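Local coordinates for uncharacterized protein VP1736 (Vibrio parahaemolyticus, PDB 3LXQ), which is of unknown function but carries a sulfatase-family domain with the alpha/beta fold of the alkaline phosphatase superfamily, at residues T129-V134 and K319-P324; Q125-G130 and G387-D392. One frame throughout, in Å; residues are numbered along the deposited sequence.

Contact 1 of 2, residues T129-V134 and K319-P324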
# COMPACT_ATOMS: atom_id res chain seq x y z
N THR A 129 -1.33 5.68 3.77
CA THR A 129 -1.37 6.02 5.20
C THR A 129 -0.15 6.84 5.62
O THR A 129 -0.15 7.48 6.69
CB THR A 129 -1.40 4.75 6.06
OG1 THR A 129 -0.24 3.98 5.76
CG2 THR A 129 -2.66 3.91 5.80
N GLY A 130 0.90 6.84 4.79
CA GLY A 130 2.12 7.58 5.08
C GLY A 130 2.79 8.32 3.94
O GLY A 130 2.22 8.45 2.84
N THR A 131 4.01 8.81 4.22
CA THR A 131 4.83 9.54 3.27
C THR A 131 6.16 8.85 2.94
O THR A 131 6.89 9.31 2.07
CB THR A 131 5.16 10.96 3.76
OG1 THR A 131 5.90 10.88 4.99
CG2 THR A 131 3.89 11.74 3.96
N ARG A 132 6.45 7.75 3.63
CA ARG A 132 7.73 7.08 3.48
C ARG A 132 7.56 5.68 2.92
O ARG A 132 6.54 5.04 3.11
CB ARG A 132 8.50 7.04 4.80
CG ARG A 132 8.90 8.44 5.34
CD ARG A 132 9.30 8.34 6.79
NE ARG A 132 9.94 9.56 7.30
CZ ARG A 132 9.30 10.55 7.92
NH1 ARG A 132 7.98 10.50 8.13
NH2 ARG A 132 9.99 11.60 8.34
N SER A 133 8.58 5.23 2.19
CA SER A 133 8.56 3.93 1.55
C SER A 133 8.25 2.79 2.51
O SER A 133 7.40 1.95 2.20
CB SER A 133 9.87 3.70 0.80
OG SER A 133 10.00 4.63 -0.27
N VAL A 134 8.91 2.75 3.68
CA VAL A 134 8.65 1.66 4.62
C VAL A 134 7.20 1.64 5.11
O VAL A 134 6.69 0.56 5.40
CB VAL A 134 9.63 1.58 5.85
CG1 VAL A 134 11.00 1.06 5.41
CG2 VAL A 134 9.74 2.88 6.60
N LYS A 319 -3.99 15.85 -0.61
CA LYS A 319 -3.65 15.66 -2.02
C LYS A 319 -2.37 14.84 -2.16
O LYS A 319 -2.23 14.05 -3.09
CB LYS A 319 -3.49 17.02 -2.72
N HIS A 320 -1.46 15.03 -1.21
CA HIS A 320 -0.16 14.36 -1.25
C HIS A 320 -0.12 12.99 -0.58
O HIS A 320 0.95 12.44 -0.37
CB HIS A 320 0.92 15.27 -0.72
CG HIS A 320 1.17 16.45 -1.59
ND1 HIS A 320 1.95 16.37 -2.73
CD2 HIS A 320 0.73 17.73 -1.52
CE1 HIS A 320 1.99 17.56 -3.31
NE2 HIS A 320 1.27 18.40 -2.60
N PHE A 321 -1.29 12.45 -0.26
CA PHE A 321 -1.41 11.04 0.11
C PHE A 321 -2.17 10.30 -0.98
O PHE A 321 -2.30 9.06 -0.96
CB PHE A 321 -2.10 10.91 1.47
CG PHE A 321 -1.26 11.39 2.62
CD1 PHE A 321 -1.18 12.74 2.94
CD2 PHE A 321 -0.54 10.48 3.39
CE1 PHE A 321 -0.38 13.20 3.98
CE2 PHE A 321 0.25 10.92 4.44
CZ PHE A 321 0.32 12.28 4.75
N HIS A 322 -2.66 11.06 -1.96
CA HIS A 322 -3.47 10.53 -3.03
C HIS A 322 -2.60 9.77 -4.03
O HIS A 322 -1.60 10.27 -4.53
CB HIS A 322 -4.30 11.65 -3.68
CG HIS A 322 -5.34 11.17 -4.64
ND1 HIS A 322 -5.77 11.95 -5.70
CD2 HIS A 322 -6.04 10.02 -4.71
CE1 HIS A 322 -6.69 11.29 -6.38
NE2 HIS A 322 -6.87 10.11 -5.80
N ILE A 323 -2.99 8.52 -4.30
CA ILE A 323 -2.14 7.60 -5.03
C ILE A 323 -2.98 6.77 -5.98
O ILE A 323 -4.18 6.59 -5.75
CB ILE A 323 -1.32 6.66 -4.07
CG1 ILE A 323 -2.22 5.98 -3.03
CG2 ILE A 323 -0.26 7.45 -3.34
CD1 ILE A 323 -1.60 4.71 -2.42
N PRO A 324 -2.38 6.29 -7.08
CA PRO A 324 -3.08 5.34 -7.93
C PRO A 324 -3.13 3.96 -7.29
O PRO A 324 -2.27 3.61 -6.49
CB PRO A 324 -2.19 5.29 -9.18
CG PRO A 324 -0.81 5.60 -8.67
CD PRO A 324 -1.03 6.60 -7.58
O HOH W 1 1.93 10.11 0.42
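Phe-321 brings its ring up to the backbone of Gly-130 and the methyl group of Thr-131, and through these residues the two chain segments meet. CD2 and CE2 of the ring approach the Gly-130 carbonyl, with CD2 3.5 Å from Gly-130 O. Next to it the far end of the ring, CZ, reaches Thr-131 CG2 at 3.7 Å. Both partners come in oblique to the ring, as does the more distant Thr-129 O, so this is apolar contact with a carbonyl at its margin rather than a stack. The ring is sent in this direction by a first torsion of -70°, which sets CG beside the backbone N and opposite the carbonyl carbon. In Thr-131 a chi1 of 61° likewise brings CG2 alongside the backbone N, where it faces Phe-321.

A water molecule supplies the polar part. It donates to Gly-130 O at 2.9 Å and to His-320 O at 2.6 Å, bridging two carbonyl oxygens that, both being acceptors, could not bond each other directly. The Gly-130 oxygen therefore takes a hydrogen bond while also lying near the aromatic ring. Phe-321 is held within a tight turn closed by His-322 N bonding Lys-319 O at 3.2 Å. The imidazole of His-320 leads away from the contact to Asp-307.

Just beyond Thr-131, Arg-132 occupies the N-cap of helix 133-141 and pairs with Asp-383, while Ser-133 OG meets Glu-94, Asp-305 and His-306, a grouping consistent with the region where relatives in this superfamily hold metal ions. The buried contact thus joins the loop leading into helix 133-141 to the beginning of strand 322-328, while Met-380 and Tyr-382 of strand 377-382 pack on Phe-321.

Contact 2 of 2, residues Q125-G130 and G387-D392; sequences QMYATG and GYLTRD
Tyr-127 and Leu-389 meet where strand 121-127, of the mixed central sheet of the alpha/beta domain, approaches strand 385-390 of the antiparallel five-stranded sheet. The backbones stay well apart, and side chains alone span the gap.

The apolar contact is made by a single methyl group. Leu-389 CD2 sits over one face of the Tyr-127 ring, displaced toward the rim, and comes nearest at CZ, 4.0 Å away. It can do so because the leucine CG stands opposite its backbone N, extending the branch toward the tyrosine. The other face of the phenol is occupied by His-322, whose ring is modestly inclined to it, so the tyrosine is sandwiched between an aliphatic group and an imidazole. Leu-389 also touches Met-380 of strand 377-382.

At the more open end, Gln-125 and Arg-391 touch through the aliphatic part of one and the charged tip of the other. Gln-125 CG lies 3.8 Å from Arg-391 NH1 and approaches the guanidinium obliquely; the amide and guanidinium planes are inclined at 52°. The arginine chain is bent at its second torsion, which swings its end back toward the glutamine. Its charge is engaged through NE by Glu-376, and Phe-410 adds a cation-pi contact while also touching Gln-125.

Polar bonds run within each segment rather than across. In 387-392 an ST turn begins at Thr-390, whose OG1 accepts from Asp-392 N at 3.2 Å along a fairly straight path (160°). In 125-130, Gln-125 NE2 approaches the Tyr-127 ring at its edge, in the ring plane, and gives a weak bond to Tyr-127 OH, short at 2.7 Å but bent to 126°.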
# COMPACT_ATOMS: atom_id res chain seq x y z
N GLN A 125 -10.02 7.13 -5.43
CA GLN A 125 -9.93 7.78 -4.13
C GLN A 125 -9.11 6.96 -3.13
O GLN A 125 -9.51 6.80 -1.98
CB GLN A 125 -11.33 8.05 -3.55
CG GLN A 125 -12.07 9.18 -4.24
CD GLN A 125 -11.35 10.52 -4.12
OE1 GLN A 125 -11.31 11.31 -5.06
NE2 GLN A 125 -10.80 10.79 -2.94
N MSE A 126 -7.96 6.47 -3.59
CA MSE A 126 -7.00 5.71 -2.80
C MSE A 126 -5.97 6.61 -2.12
O MSE A 126 -5.39 7.49 -2.76
CB MSE A 126 -6.26 4.72 -3.70
CG MSE A 126 -5.27 3.82 -2.97
SE MSE A 126 -6.08 2.65 -1.63
CE MSE A 126 -7.44 1.82 -2.76
N TYR A 127 -5.76 6.38 -0.83
CA TYR A 127 -4.78 7.17 -0.06
C TYR A 127 -3.77 6.31 0.66
O TYR A 127 -4.11 5.29 1.28
CB TYR A 127 -5.48 8.12 0.90
CG TYR A 127 -6.30 9.14 0.17
CD1 TYR A 127 -7.60 8.84 -0.27
CD2 TYR A 127 -5.78 10.40 -0.13
CE1 TYR A 127 -8.35 9.76 -0.97
CE2 TYR A 127 -6.53 11.33 -0.83
CZ TYR A 127 -7.82 11.01 -1.24
OH TYR A 127 -8.57 11.92 -1.96
N ALA A 128 -2.51 6.73 0.58
CA ALA A 128 -1.46 6.13 1.39
C ALA A 128 -1.69 6.55 2.83
O ALA A 128 -2.26 7.62 3.08
CB ALA A 128 -0.07 6.58 0.90
N THR A 129 -1.33 5.68 3.77
CA THR A 129 -1.37 6.02 5.20
C THR A 129 -0.15 6.84 5.62
O THR A 129 -0.15 7.48 6.69
CB THR A 129 -1.40 4.75 6.06
OG1 THR A 129 -0.24 3.98 5.76
CG2 THR A 129 -2.66 3.91 5.80
N GLY A 130 0.90 6.84 4.79
CA GLY A 130 2.12 7.58 5.08
C GLY A 130 2.79 8.32 3.94
O GLY A 130 2.22 8.45 2.84
N GLY A 387 -4.46 12.41 10.13
CA GLY A 387 -5.69 12.84 9.49
C GLY A 387 -6.66 11.71 9.22
O GLY A 387 -6.25 10.61 8.85
N TYR A 388 -7.94 11.99 9.43
CA TYR A 388 -9.01 11.03 9.16
C TYR A 388 -10.01 11.68 8.20
O TYR A 388 -10.75 12.61 8.56
CB TYR A 388 -9.69 10.58 10.46
CG TYR A 388 -10.44 9.25 10.37
CD1 TYR A 388 -9.79 8.04 10.60
CD2 TYR A 388 -11.81 9.22 10.06
CE1 TYR A 388 -10.49 6.81 10.53
CE2 TYR A 388 -12.50 8.03 9.98
CZ TYR A 388 -11.84 6.83 10.21
OH TYR A 388 -12.55 5.68 10.12
N LEU A 389 -9.96 11.21 6.96
CA LEU A 389 -10.81 11.70 5.88
C LEU A 389 -12.01 10.78 5.68
O LEU A 389 -11.86 9.55 5.56
CB LEU A 389 -10.00 11.81 4.57
CG LEU A 389 -10.74 12.31 3.31
CD1 LEU A 389 -11.05 13.82 3.37
CD2 LEU A 389 -9.98 11.97 2.03
N THR A 390 -13.20 11.37 5.69
CA THR A 390 -14.44 10.69 5.31
C THR A 390 -15.18 11.55 4.27
O THR A 390 -14.74 12.64 3.95
CB THR A 390 -15.38 10.43 6.52
OG1 THR A 390 -16.09 11.63 6.82
CG2 THR A 390 -14.59 9.99 7.76
N ARG A 391 -16.30 11.06 3.76
CA ARG A 391 -17.04 11.79 2.73
C ARG A 391 -17.63 13.10 3.26
O ARG A 391 -17.96 13.99 2.48
CB ARG A 391 -18.13 10.91 2.13
CG ARG A 391 -17.64 9.94 1.08
CD ARG A 391 -17.19 10.66 -0.18
NE ARG A 391 -16.65 9.72 -1.17
CZ ARG A 391 -16.19 10.07 -2.37
NH1 ARG A 391 -15.72 9.14 -3.19
NH2 ARG A 391 -16.19 11.34 -2.76
N ASP A 392 -17.72 13.21 4.58
CA ASP A 392 -18.45 14.30 5.23
C ASP A 392 -17.58 15.28 5.99
O ASP A 392 -17.96 16.43 6.21
CB ASP A 392 -19.51 13.71 6.16
CG ASP A 392 -20.51 12.86 5.41
OD1 ASP A 392 -21.37 13.44 4.71
OD2 ASP A 392 -20.41 11.63 5.49

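Overall arrangement
Both contacts start from one run of chain, the end of strand 121-127 and the loop into helix 133-141, and share Thr-129 and Gly-130. From there the chain travels 184 residues before contact 1 closes the first long loop at the start of strand 322-328. It then crosses into the antiparallel sheet, where contact 2 closes a wider loop at 387-392, on strand 385-390. The loop of contact 1 is thus nested wholly within that of contact 2. Their centres lie about 10 Å apart, bridged by probable backbone bonds from Ala-128 N to Phe-321 O (2.8 Å) and from Ile-323 N to Met-126 O (3.0 Å). Together they tie central sheet, helix 133-141 and antiparallel sheet.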